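Local coordinates for protein phosphothreonine lyase ospF (Shigella flexneri, PDB 3I0U) that removes phosphate from phosphothreonine by a lyase (elimination) reaction, acting as a secreted type III effector, probably on host MAP kinases, at residues Asp61-Ala66 with Lys111-Asp116; Ile84-Glu89 with Ala130-Tyr135; Gln96-Leu101 with Ser162-Ser167. All coordinates share one frame; numbering follows the deposited sequence.

Interaction 1 of 3, residues Asp61-Ala66 with Lys111-Asp116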
ATOM      1  N   ASP A  61      15.412   8.939  -8.752  1.00 72.49           N
ATOM      2  CA  ASP A  61      14.683   9.492  -7.631  1.00 72.67           C
ATOM      3  C   ASP A  61      15.079   8.868  -6.298  1.00 72.90           C
ATOM      4  O   ASP A  61      15.833   7.886  -6.249  1.00 73.14           O
ATOM      5  CB  ASP A  61      13.160   9.367  -7.863  1.00 73.09           C
ATOM      6  CG  ASP A  61      12.663   7.913  -7.928  1.00 73.31           C
ATOM      7  OD1 ASP A  61      13.431   6.913  -7.785  1.00 74.39           O
ATOM      8  OD2 ASP A  61      11.448   7.787  -8.119  1.00 74.35           O
ATOM      9  N   VAL A  62      14.466   9.386  -5.235  1.00 72.73           N
ATOM     10  CA  VAL A  62      14.835   9.059  -3.879  1.00 72.88           C
ATOM     11  C   VAL A  62      14.188   7.735  -3.405  1.00 72.38           C
ATOM     12  O   VAL A  62      14.320   7.359  -2.232  1.00 72.11           O
ATOM     13  CB  VAL A  62      14.561  10.289  -2.920  1.00 73.20           C
ATOM     14  CG1 VAL A  62      13.075  10.553  -2.737  1.00 73.25           C
ATOM     15  CG2 VAL A  62      15.195  10.080  -1.552  1.00 74.71           C
ATOM     16  N   PHE A  63      13.537   7.014  -4.327  1.00 71.89           N
ATOM     17  CA  PHE A  63      12.758   5.808  -3.971  1.00 71.45           C
ATOM     18  C   PHE A  63      13.335   4.501  -4.448  1.00 71.23           C
ATOM     19  O   PHE A  63      14.147   4.446  -5.353  1.00 72.28           O
ATOM     20  CB  PHE A  63      11.303   5.928  -4.439  1.00 71.48           C
ATOM     21  CG  PHE A  63      10.600   7.108  -3.852  1.00 71.29           C
ATOM     22  CD1 PHE A  63      10.120   7.057  -2.538  1.00 69.65           C
ATOM     23  CD2 PHE A  63      10.464   8.294  -4.597  1.00 70.74           C
ATOM     24  CE1 PHE A  63       9.495   8.156  -1.959  1.00 70.38           C
ATOM     25  CE2 PHE A  63       9.854   9.415  -4.034  1.00 71.59           C
ATOM     26  CZ  PHE A  63       9.352   9.345  -2.701  1.00 72.52           C
ATOM     27  N   ILE A  64      12.947   3.441  -3.766  1.00 71.56           N
ATOM     28  CA  ILE A  64      13.290   2.097  -4.179  1.00 70.90           C
ATOM     29  C   ILE A  64      11.961   1.481  -4.549  1.00 70.94           C
ATOM     30  O   ILE A  64      11.091   1.368  -3.695  1.00 70.52           O
ATOM     31  CB  ILE A  64      13.901   1.310  -3.016  1.00 70.43           C
ATOM     32  CG1 ILE A  64      15.224   1.990  -2.582  1.00 69.72           C
ATOM     33  CG2 ILE A  64      14.136  -0.159  -3.449  1.00 69.31           C
ATOM     34  CD1 ILE A  64      15.547   1.708  -1.179  1.00 70.54           C
ATOM     35  N   HIS A  65      11.827   1.100  -5.821  1.00 70.71           N
ATOM     36  CA  HIS A  65      10.574   0.632  -6.402  1.00 70.54           C
ATOM     37  C   HIS A  65      10.465  -0.885  -6.368  1.00 70.36           C
ATOM     38  O   HIS A  65      11.441  -1.584  -6.572  1.00 70.39           O
ATOM     39  CB  HIS A  65      10.415   1.146  -7.843  1.00 69.97           C
ATOM     40  CG  HIS A  65      10.324   2.631  -7.937  1.00 70.18           C
ATOM     41  ND1 HIS A  65       9.127   3.299  -7.877  1.00 70.26           N
ATOM     42  CD2 HIS A  65      11.287   3.584  -8.052  1.00 71.01           C
ATOM     43  CE1 HIS A  65       9.351   4.601  -7.974  1.00 71.22           C
ATOM     44  NE2 HIS A  65      10.653   4.801  -8.068  1.00 69.74           N
ATOM     45  N   ALA A  66       9.264  -1.374  -6.100  1.00 70.34           N
ATOM     46  CA  ALA A  66       8.984  -2.803  -6.153  1.00 71.01           C
ATOM     47  C   ALA A  66       7.773  -3.093  -6.999  1.00 71.17           C
ATOM     48  O   ALA A  66       6.730  -2.471  -6.838  1.00 70.97           O
ATOM     49  CB  ALA A  66       8.785  -3.365  -4.793  1.00 70.68           C
ATOM     50  N   LYS A 111       2.450  -2.956  -7.044  1.00 71.06           N
ATOM     51  CA  LYS A 111       3.508  -1.928  -7.154  1.00 71.59           C
ATOM     52  C   LYS A 111       3.584  -1.108  -5.842  1.00 72.03           C
ATOM     53  O   LYS A 111       2.565  -0.601  -5.351  1.00 72.69           O
ATOM     54  CB  LYS A 111       3.308  -1.050  -8.408  1.00 71.12           C
ATOM     55  CG  LYS A 111       4.213   0.171  -8.558  1.00 71.95           C
ATOM     56  CD  LYS A 111       4.135   0.871  -9.967  1.00 71.73           C
ATOM     57  CE  LYS A 111       4.737   2.293  -9.927  1.00 71.71           C
ATOM     58  NZ  LYS A 111       5.662   2.698 -11.095  1.00 73.71           N
ATOM     59  N   TRP A 112       4.769  -1.039  -5.234  1.00 71.67           N
ATOM     60  CA  TRP A 112       5.005  -0.097  -4.151  1.00 71.37           C
ATOM     61  C   TRP A 112       6.363   0.533  -4.287  1.00 71.85           C
ATOM     62  O   TRP A 112       7.187   0.107  -5.121  1.00 72.15           O
ATOM     63  CB  TRP A 112       4.812  -0.714  -2.771  1.00 71.53           C
ATOM     64  CG  TRP A 112       5.420  -2.088  -2.559  1.00 71.81           C
ATOM     65  CD1 TRP A 112       4.852  -3.284  -2.848  1.00 71.39           C
ATOM     66  CD2 TRP A 112       6.707  -2.387  -1.993  1.00 72.91           C
ATOM     67  NE1 TRP A 112       5.701  -4.312  -2.531  1.00 71.64           N
ATOM     68  CE2 TRP A 112       6.836  -3.801  -1.973  1.00 72.75           C
ATOM     69  CE3 TRP A 112       7.765  -1.601  -1.496  1.00 71.71           C
ATOM     70  CZ2 TRP A 112       7.998  -4.455  -1.503  1.00 71.58           C
ATOM     71  CZ3 TRP A 112       8.904  -2.246  -1.026  1.00 70.97           C
ATOM     72  CH2 TRP A 112       9.018  -3.660  -1.047  1.00 71.39           C
ATOM     73  N   LYS A 113       6.600   1.574  -3.498  1.00 71.89           N
ATOM     74  CA  LYS A 113       7.967   2.118  -3.361  1.00 70.89           C
ATOM     75  C   LYS A 113       8.246   2.538  -1.911  1.00 71.19           C
ATOM     76  O   LYS A 113       7.343   2.699  -1.096  1.00 70.43           O
ATOM     77  CB  LYS A 113       8.230   3.271  -4.339  1.00 70.46           C
ATOM     78  CG  LYS A 113       7.511   4.534  -3.935  1.00 69.88           C
ATOM     79  CD  LYS A 113       7.313   5.518  -5.109  1.00 67.09           C
ATOM     80  CE  LYS A 113       6.835   6.810  -4.460  1.00 64.28           C
ATOM     81  NZ  LYS A 113       7.002   7.937  -5.382  1.00 68.11           N
ATOM     82  N   ILE A 114       9.520   2.704  -1.603  1.00 71.82           N
ATOM     83  CA  ILE A 114       9.937   3.165  -0.294  1.00 71.86           C
ATOM     84  C   ILE A 114      11.121   4.117  -0.421  1.00 71.90           C
ATOM     85  O   ILE A 114      12.044   3.880  -1.216  1.00 72.73           O
ATOM     86  CB  ILE A 114      10.219   1.990   0.677  1.00 71.95           C
ATOM     87  CG1 ILE A 114      10.551   2.520   2.087  1.00 72.70           C
ATOM     88  CG2 ILE A 114      11.322   1.077   0.128  1.00 72.13           C
ATOM     89  CD1 ILE A 114      10.740   1.477   3.143  1.00 71.30           C
ATOM     90  N   THR A 115      11.054   5.222   0.314  1.00 71.77           N
ATOM     91  CA  THR A 115      12.153   6.186   0.438  1.00 71.56           C
ATOM     92  C   THR A 115      13.427   5.493   0.853  1.00 71.43           C
ATOM     93  O   THR A 115      13.405   4.635   1.727  1.00 71.88           O
ATOM     94  CB  THR A 115      11.779   7.247   1.473  1.00 71.10           C
ATOM     95  OG1 THR A 115      10.528   7.806   1.086  1.00 73.76           O
ATOM     96  CG2 THR A 115      12.739   8.353   1.514  1.00 71.62           C
ATOM     97  N   ASP A 116      14.513   5.853   0.178  1.00 71.69           N
ATOM     98  CA  ASP A 116      15.873   5.432   0.469  1.00 71.57           C
ATOM     99  C   ASP A 116      16.458   6.454   1.451  1.00 71.80           C
ATOM    100  O   ASP A 116      17.083   7.453   1.041  1.00 72.04           O
ATOM    101  CB  ASP A 116      16.651   5.344  -0.865  1.00 71.30           C
ATOM    102  CG  ASP A 116      18.134   4.911  -0.718  1.00 71.93           C
ATOM    103  OD1 ASP A 116      18.767   4.749  -1.800  1.00 72.02           O
ATOM    104  OD2 ASP A 116      18.682   4.755   0.412  1.00 71.54           O
TER
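Lys113 lays the end of its side chain across the ring of Phe63, so one side chain gives two contacts, CE the CH-pi and the NZ ammonium the cation-pi. CE sits over the middle of the ring, 3.6 Å from the Phe63 centroid, and NZ lies 3.7 Å from that same centroid, displaced toward the CD2–CE2 side. CG of Lys113 is tucked between its own backbone N and carbonyl carbon (chi1 73°), and from there the chain runs out extended over the phenyl face. The opposite face is covered near its rim by Val62 CG1. Lys113 also runs alongside His65, the two pointing the same way, with its CD 3.6 Å from His65 CE1. The imidazole is steered from its far end: NE2 donates, in the ring plane, to the syn lone pair of Asp61 OD2 at 3.1 Å.

Beneath this, 63-66 and 111-115 are antiparallel neighbours in the middle of a seven-stranded antiparallel sheet. Ile64 pairs with Ile114 and Ala66 with Trp112, each through two backbone hydrogen bonds, and Asp116 N adds a nearly straight bond to Val62 O (2.8 Å, 169°). On the face opposite Lys113 and His65, Ala66 CB presses onto the six-membered ring of Trp112, 3.4 Å from its centroid. Phe103 meets that indole edge-to-face. Asp116, whose CB packs against Ile64 CD1, turns its carboxylate to Arg119, Asn118 and Asn57.

Interaction 2 of 3, residues Ile84-Glu89 with Ala130-Tyr135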
ATOM      1  N   ILE A  84       2.286   5.005   3.841  1.00 70.92           N
ATOM      2  CA  ILE A  84       2.480   4.585   5.233  1.00 70.56           C
ATOM      3  C   ILE A  84       3.496   5.559   5.768  1.00 70.89           C
ATOM      4  O   ILE A  84       4.511   5.761   5.146  1.00 71.33           O
ATOM      5  CB  ILE A  84       3.036   3.168   5.365  1.00 70.82           C
ATOM      6  CG1 ILE A  84       2.260   2.174   4.484  1.00 69.77           C
ATOM      7  CG2 ILE A  84       2.986   2.710   6.817  1.00 70.06           C
ATOM      8  CD1 ILE A  84       2.809   0.750   4.564  1.00 69.24           C
ATOM      9  N   SER A  85       3.205   6.176   6.909  1.00 71.35           N
ATOM     10  CA  SER A  85       4.040   7.221   7.527  1.00 71.10           C
ATOM     11  C   SER A  85       4.641   6.775   8.887  1.00 71.34           C
ATOM     12  O   SER A  85       3.907   6.441   9.849  1.00 70.53           O
ATOM     13  CB  SER A  85       3.217   8.503   7.706  1.00 71.23           C
ATOM     14  OG  SER A  85       3.045   9.220   6.479  1.00 71.59           O
ATOM     15  N   ILE A  86       5.980   6.747   8.932  1.00 70.37           N
ATOM     16  CA  ILE A  86       6.719   6.228  10.058  1.00 69.73           C
ATOM     17  C   ILE A  86       7.601   7.376  10.548  1.00 69.75           C
ATOM     18  O   ILE A  86       7.946   8.269   9.755  1.00 69.84           O
ATOM     19  CB  ILE A  86       7.582   5.031   9.616  1.00 69.98           C
ATOM     20  CG1 ILE A  86       6.766   4.027   8.776  1.00 70.66           C
ATOM     21  CG2 ILE A  86       8.309   4.366  10.813  1.00 68.70           C
ATOM     22  CD1 ILE A  86       5.535   3.382   9.488  1.00 71.08           C
ATOM     23  N   ALA A  87       7.931   7.399  11.843  1.00 68.96           N
ATOM     24  CA  ALA A  87       9.022   8.257  12.324  1.00 69.03           C
ATOM     25  C   ALA A  87      10.350   7.994  11.588  1.00 68.72           C
ATOM     26  O   ALA A  87      10.683   6.868  11.287  1.00 67.88           O
ATOM     27  CB  ALA A  87       9.213   8.097  13.786  1.00 68.93           C
ATOM     28  N   ARG A  88      11.100   9.057  11.317  1.00 69.21           N
ATOM     29  CA  ARG A  88      12.243   8.992  10.412  1.00 69.44           C
ATOM     30  C   ARG A  88      13.240   7.881  10.758  1.00 69.56           C
ATOM     31  O   ARG A  88      13.583   7.091   9.918  1.00 68.88           O
ATOM     32  CB  ARG A  88      12.908  10.355  10.318  1.00 69.99           C
ATOM     33  CG  ARG A  88      14.076  10.405   9.288  1.00 71.45           C
ATOM     34  CD  ARG A  88      14.709  11.759   9.046  1.00 69.64           C
ATOM     35  NE  ARG A  88      15.639  12.018  10.118  1.00 75.08           N
ATOM     36  CZ  ARG A  88      16.880  11.491  10.266  1.00 76.65           C
ATOM     37  NH1 ARG A  88      17.414  10.643   9.382  1.00 76.05           N
ATOM     38  NH2 ARG A  88      17.619  11.825  11.335  1.00 75.14           N
ATOM     39  N   GLU A  89      13.594   7.761  12.034  1.00 69.94           N
ATOM     40  CA  GLU A  89      14.575   6.774  12.520  1.00 70.13           C
ATOM     41  C   GLU A  89      14.077   5.342  12.620  1.00 70.39           C
ATOM     42  O   GLU A  89      14.885   4.423  12.797  1.00 70.41           O
ATOM     43  CB  GLU A  89      15.147   7.213  13.872  1.00 70.16           C
ATOM     44  CG  GLU A  89      15.934   8.524  13.822  1.00 71.13           C
ATOM     45  CD  GLU A  89      15.048   9.740  13.547  1.00 71.98           C
ATOM     46  OE1 GLU A  89      13.819   9.668  13.808  1.00 74.20           O
ATOM     47  OE2 GLU A  89      15.555  10.757  13.055  1.00 67.33           O
ATOM     48  N   ALA A 130       5.176   9.567   4.947  1.00 71.27           N
ATOM     49  CA  ALA A 130       4.924   9.023   3.598  1.00 71.00           C
ATOM     50  C   ALA A 130       6.076   8.245   2.949  1.00 71.08           C
ATOM     51  O   ALA A 130       6.336   8.402   1.768  1.00 71.77           O
ATOM     52  CB  ALA A 130       4.459  10.119   2.681  1.00 70.56           C
ATOM     53  N   GLN A 131       6.766   7.412   3.718  1.00 71.28           N
ATOM     54  CA  GLN A 131       7.991   6.762   3.234  1.00 71.22           C
ATOM     55  C   GLN A 131       7.678   5.516   2.404  1.00 71.24           C
ATOM     56  O   GLN A 131       8.529   5.056   1.678  1.00 71.85           O
ATOM     57  CB  GLN A 131       8.910   6.401   4.406  1.00 70.87           C
ATOM     58  CG  GLN A 131       9.428   7.588   5.147  1.00 69.92           C
ATOM     59  CD  GLN A 131       8.661   7.884   6.376  1.00 70.04           C
ATOM     60  OE1 GLN A 131       7.520   7.431   6.508  1.00 69.40           O
ATOM     61  NE2 GLN A 131       9.258   8.680   7.309  1.00 69.95           N
ATOM     62  N   PHE A 132       6.463   4.994   2.527  1.00 70.40           N
ATOM     63  CA  PHE A 132       5.978   3.877   1.709  1.00 70.32           C
ATOM     64  C   PHE A 132       4.806   4.415   0.924  1.00 70.14           C
ATOM     65  O   PHE A 132       3.979   5.130   1.498  1.00 69.97           O
ATOM     66  CB  PHE A 132       5.392   2.718   2.558  1.00 70.64           C
ATOM     67  CG  PHE A 132       6.348   2.092   3.557  1.00 70.10           C
ATOM     68  CD1 PHE A 132       6.759   0.778   3.388  1.00 69.87           C
ATOM     69  CD2 PHE A 132       6.791   2.799   4.689  1.00 70.42           C
ATOM     70  CE1 PHE A 132       7.644   0.170   4.333  1.00 72.15           C
ATOM     71  CE2 PHE A 132       7.682   2.233   5.632  1.00 69.27           C
ATOM     72  CZ  PHE A 132       8.113   0.924   5.468  1.00 70.78           C
ATOM     73  N   THR A 133       4.723   4.068  -0.364  1.00 70.26           N
ATOM     74  CA  THR A 133       3.573   4.367  -1.205  1.00 70.23           C
ATOM     75  C   THR A 133       3.149   3.035  -1.752  1.00 70.90           C
ATOM     76  O   THR A 133       4.005   2.250  -2.171  1.00 70.93           O
ATOM     77  CB  THR A 133       3.868   5.287  -2.361  1.00 70.12           C
ATOM     78  OG1 THR A 133       4.527   6.461  -1.875  1.00 71.52           O
ATOM     79  CG2 THR A 133       2.579   5.714  -3.033  1.00 69.97           C
ATOM     80  N   LEU A 134       1.833   2.787  -1.694  1.00 70.97           N
ATOM     81  CA  LEU A 134       1.198   1.569  -2.133  1.00 71.19           C
ATOM     82  C   LEU A 134       0.216   1.875  -3.270  1.00 71.46           C
ATOM     83  O   LEU A 134      -0.798   2.512  -3.047  1.00 72.02           O
ATOM     84  CB  LEU A 134       0.445   0.941  -0.949  1.00 70.90           C
ATOM     85  CG  LEU A 134       1.150  -0.093  -0.043  1.00 71.73           C
ATOM     86  CD1 LEU A 134       2.622   0.185   0.255  1.00 71.62           C
ATOM     87  CD2 LEU A 134       0.434  -0.229   1.231  1.00 71.35           C
ATOM     88  N   TYR A 135       0.493   1.403  -4.479  1.00 71.51           N
ATOM     89  CA  TYR A 135      -0.355   1.723  -5.635  1.00 71.67           C
ATOM     90  C   TYR A 135      -1.391   0.666  -5.915  1.00 72.28           C
ATOM     91  O   TYR A 135      -1.062  -0.522  -6.041  1.00 73.29           O
ATOM     92  CB  TYR A 135       0.485   1.923  -6.875  1.00 71.53           C
ATOM     93  CG  TYR A 135       1.497   3.031  -6.746  1.00 71.46           C
ATOM     94  CD1 TYR A 135       1.149   4.366  -7.048  1.00 70.96           C
ATOM     95  CD2 TYR A 135       2.800   2.758  -6.323  1.00 70.21           C
ATOM     96  CE1 TYR A 135       2.076   5.397  -6.919  1.00 70.65           C
ATOM     97  CE2 TYR A 135       3.767   3.800  -6.225  1.00 70.57           C
ATOM     98  CZ  TYR A 135       3.389   5.090  -6.517  1.00 70.56           C
ATOM     99  OH  TYR A 135       4.314   6.081  -6.391  1.00 72.07           O
TER
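Gln131 grips the backbone of Ile86 with both ends of its amide. OE1 receives the N-H of Ile86 at 3.0 Å in an almost straight bond (169°). NE2 gives a hydrogen to Ile86 O at 2.8 Å along a more bent path. What brings the amide there is a kink in the middle of the side chain: CG leaves beside the backbone N, and a chi2 of 98° then swings the carboxamide across to the 84-89 chain instead of letting it run on. The fit is not flat, because Ile86 O lies 19° out of the amide plane, but two bonds to a single residue fix the rotation of the group. NE2 also has a weak bond to Gly127 O.

Gln131 and Phe132 together face Ile84, which makes this a classic beta bulge where strand 132-137 begins beside the end of strand 80-84. Ile84 N donates to Phe132 O at 2.9 Å; in return Ile84 O takes weak bonds from the N atoms of both Gln131 and Phe132. Just beyond the bulge Ser85 OG, set beside its own backbone N, accepts from Ala130 N at 2.6 Å.

On the apolar side, Ile84 and Phe132 meet first through their beta carbons, with CB to CB at 3.7 Å, and Ile84 CD1 continues over the start of the phenyl group to reach Leu134 CD2 at 4.2 Å. Ile86 uses its CG1 branch, approaching the far end of the same ring obliquely, 3.7 Å from Phe132 CE2. Leu98 and Leu160, from helices 91-102 and 147-166, cover Ile84, while Val91 and Ala94 pack on Ile86.

Interaction 3 of 3, residues Gln96-Leu101 with Ser162-Ser167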
ATOM      1  N   GLN A  96      11.374  -3.833   7.856  1.00 71.49           N
ATOM      2  CA  GLN A  96      11.631  -5.230   8.204  1.00 72.17           C
ATOM      3  C   GLN A  96      10.386  -5.881   8.757  1.00 71.38           C
ATOM      4  O   GLN A  96      10.066  -7.021   8.409  1.00 72.32           O
ATOM      5  CB  GLN A  96      12.803  -5.354   9.189  1.00 71.51           C
ATOM      6  CG  GLN A  96      12.901  -6.715   9.894  1.00 72.91           C
ATOM      7  CD  GLN A  96      14.284  -6.959  10.499  1.00 75.12           C
ATOM      8  OE1 GLN A  96      14.692  -6.302  11.491  1.00 74.58           O
ATOM      9  NE2 GLN A  96      15.045  -7.901   9.884  1.00 76.58           N
ATOM     10  N   ILE A  97       9.668  -5.124   9.567  1.00 70.60           N
ATOM     11  CA  ILE A  97       8.406  -5.564  10.087  1.00 70.38           C
ATOM     12  C   ILE A  97       7.343  -5.788   8.991  1.00 70.40           C
ATOM     13  O   ILE A  97       6.590  -6.770   9.040  1.00 71.09           O
ATOM     14  CB  ILE A  97       7.938  -4.585  11.179  1.00 70.70           C
ATOM     15  CG1 ILE A  97       8.787  -4.807  12.443  1.00 69.04           C
ATOM     16  CG2 ILE A  97       6.368  -4.651  11.424  1.00 67.81           C
ATOM     17  CD1 ILE A  97       8.707  -3.684  13.350  1.00 67.13           C
ATOM     18  N   LEU A  98       7.324  -4.918   8.000  1.00 70.18           N
ATOM     19  CA  LEU A  98       6.347  -4.985   6.923  1.00 70.50           C
ATOM     20  C   LEU A  98       6.746  -5.806   5.679  1.00 71.01           C
ATOM     21  O   LEU A  98       5.888  -6.092   4.836  1.00 71.21           O
ATOM     22  CB  LEU A  98       5.892  -3.583   6.506  1.00 70.19           C
ATOM     23  CG  LEU A  98       5.167  -2.789   7.612  1.00 69.98           C
ATOM     24  CD1 LEU A  98       4.659  -1.472   7.114  1.00 69.20           C
ATOM     25  CD2 LEU A  98       4.026  -3.581   8.235  1.00 70.98           C
ATOM     26  N   SER A  99       8.004  -6.244   5.588  1.00 70.95           N
ATOM     27  CA  SER A  99       8.464  -6.814   4.319  1.00 71.37           C
ATOM     28  C   SER A  99       7.737  -8.115   4.001  1.00 70.81           C
ATOM     29  O   SER A  99       7.421  -8.368   2.846  1.00 70.96           O
ATOM     30  CB  SER A  99       9.995  -6.991   4.244  1.00 70.79           C
ATOM     31  OG  SER A  99      10.500  -7.596   5.436  1.00 73.99           O
ATOM     32  N   GLY A 100       7.465  -8.909   5.024  1.00 70.07           N
ATOM     33  CA  GLY A 100       6.759 -10.161   4.838  1.00 70.91           C
ATOM     34  C   GLY A 100       5.394  -9.994   4.200  1.00 70.96           C
ATOM     35  O   GLY A 100       4.981 -10.862   3.447  1.00 71.08           O
ATOM     36  N   LEU A 101       4.737  -8.859   4.470  1.00 70.71           N
ATOM     37  CA  LEU A 101       3.434  -8.557   3.925  1.00 70.63           C
ATOM     38  C   LEU A 101       3.553  -7.954   2.539  1.00 70.94           C
ATOM     39  O   LEU A 101       2.900  -8.422   1.590  1.00 70.98           O
ATOM     40  CB  LEU A 101       2.589  -7.678   4.870  1.00 70.19           C
ATOM     41  CG  LEU A 101       2.071  -8.442   6.104  1.00 70.50           C
ATOM     42  CD1 LEU A 101       1.928  -7.524   7.293  1.00 68.75           C
ATOM     43  CD2 LEU A 101       0.774  -9.240   5.868  1.00 69.74           C
ATOM     44  N   SER A 162      -1.945  -3.172  12.164  1.00 72.13           N
ATOM     45  CA  SER A 162      -1.853  -4.058  13.298  1.00 71.46           C
ATOM     46  C   SER A 162      -0.402  -4.475  13.601  1.00 71.54           C
ATOM     47  O   SER A 162       0.011  -4.564  14.740  1.00 71.66           O
ATOM     48  CB  SER A 162      -2.701  -5.273  12.979  1.00 70.62           C
ATOM     49  OG  SER A 162      -2.390  -6.328  13.825  1.00 71.08           O
ATOM     50  N   ASN A 163       0.374  -4.723  12.564  1.00 71.48           N
ATOM     51  CA  ASN A 163       1.744  -5.146  12.757  1.00 71.21           C
ATOM     52  C   ASN A 163       2.631  -4.025  13.248  1.00 71.34           C
ATOM     53  O   ASN A 163       3.530  -4.260  14.055  1.00 71.88           O
ATOM     54  CB  ASN A 163       2.326  -5.696  11.461  1.00 71.13           C
ATOM     55  CG  ASN A 163       2.036  -7.158  11.270  1.00 71.29           C
ATOM     56  OD1 ASN A 163       0.997  -7.544  10.750  1.00 72.84           O
ATOM     57  ND2 ASN A 163       2.944  -7.978  11.685  1.00 70.38           N
ATOM     58  N   LEU A 164       2.401  -2.811  12.749  1.00 71.04           N
ATOM     59  CA  LEU A 164       3.142  -1.638  13.203  1.00 70.45           C
ATOM     60  C   LEU A 164       2.798  -1.290  14.615  1.00 70.10           C
ATOM     61  O   LEU A 164       3.681  -1.052  15.404  1.00 70.05           O
ATOM     62  CB  LEU A 164       2.818  -0.451  12.329  1.00 70.71           C
ATOM     63  CG  LEU A 164       3.712   0.022  11.184  1.00 71.04           C
ATOM     64  CD1 LEU A 164       4.921  -0.886  10.869  1.00 70.60           C
ATOM     65  CD2 LEU A 164       2.855   0.287   9.991  1.00 69.35           C
ATOM     66  N   LEU A 165       1.505  -1.300  14.943  1.00 70.04           N
ATOM     67  CA  LEU A 165       1.064  -0.929  16.290  1.00 69.73           C
ATOM     68  C   LEU A 165       1.602  -1.896  17.346  1.00 69.51           C
ATOM     69  O   LEU A 165       1.993  -1.507  18.442  1.00 69.73           O
ATOM     70  CB  LEU A 165      -0.471  -0.771  16.346  1.00 69.95           C
ATOM     71  CG  LEU A 165      -1.161  -0.508  17.698  1.00 70.52           C
ATOM     72  CD1 LEU A 165      -0.680   0.857  18.251  1.00 71.02           C
ATOM     73  CD2 LEU A 165      -2.697  -0.574  17.610  1.00 68.87           C
ATOM     74  N   ARG A 166       1.689  -3.160  16.995  1.00 69.29           N
ATOM     75  CA  ARG A 166       2.014  -4.116  18.001  1.00 69.97           C
ATOM     76  C   ARG A 166       3.495  -4.289  18.195  1.00 69.71           C
ATOM     77  O   ARG A 166       3.958  -4.777  19.198  1.00 69.82           O
ATOM     78  CB  ARG A 166       1.188  -5.384  17.810  1.00 70.29           C
ATOM     79  CG  ARG A 166      -0.370  -5.026  18.034  1.00 71.52           C
ATOM     80  CD  ARG A 166      -1.373  -6.092  17.599  1.00 71.91           C
ATOM     81  NE  ARG A 166      -1.026  -6.687  16.299  1.00 75.67           N
ATOM     82  CZ  ARG A 166      -0.800  -7.994  16.057  1.00 76.12           C
ATOM     83  NH1 ARG A 166      -0.919  -8.915  17.030  1.00 72.53           N
ATOM     84  NH2 ARG A 166      -0.473  -8.378  14.803  1.00 75.23           N
ATOM     85  N   SER A 167       4.266  -3.804  17.251  1.00 70.20           N
ATOM     86  CA  SER A 167       5.692  -3.612  17.506  1.00 70.42           C
ATOM     87  C   SER A 167       5.996  -2.203  18.030  1.00 70.61           C
ATOM     88  O   SER A 167       7.160  -1.838  18.170  1.00 70.93           O
ATOM     89  CB  SER A 167       6.525  -3.899  16.267  1.00 70.74           C
ATOM     90  OG  SER A 167       6.136  -5.127  15.633  1.00 72.28           O
TER
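Apolar branches do the joining between Leu98 and Leu164. The two side chains cross at about a right angle, with Leu164 CD1 pushed against Leu98 CG at 3.8 Å and both Leu164 methyls touching Leu98 CD1. Ile97 divides its two branches: CG2, anti to the backbone N, reaches Leu164 CD1 at 4.1 Å and the Asn163 backbone, whereas CD1 at the end of the other branch meets Ser167 CB at 3.6 Å. Leu101 comes in obliquely over Asn163, its CD1 4.0 Å from Asn163 CG.

This is antiparallel helix packing, the short segments of helices 91-102 and 147-166 running at 158° with their axes 9.9 Å apart. Both helices lie over the same side of the sheet, where Leu164 also touches Ile84 of strand 80-84.

No hydrogen bond crosses between the segments; the polar groups of 162-167 bond locally. Ser167 OG turns back to Asn163 O at 3.2 Å, nearly in line with the carbonyl. Arg166 folds over its own helix and NE donates to Ser162 O at 2.8 Å, from the face of that carbonyl opposite Arg166 N, which bonds to the same oxygen.

In the fold
Interactions 1 and 2 belong to one sheet and share a seam: strands 111-115 and 132-137 are neighbours, joined by backbone hydrogen bonds of Lys113 with Thr133 and of Thr115 with Gln131. Interaction 3 lies on the helical layer against that sheet. It meets interaction 2 where Ile84 touches Leu98 and Leu164, and Ile86 touches Leu164, but stays about 6 Å from interaction 1 at the nearest atoms. Interaction 2 is the most buried, and there a side-chain amide satisfies the backbone where regular pairing ends. Interaction 1, partly buried, combines regular strand pairing with a charged and aromatic face. Interaction 3 relies on apolar packing and grades from buried leucines to exposed Ser167.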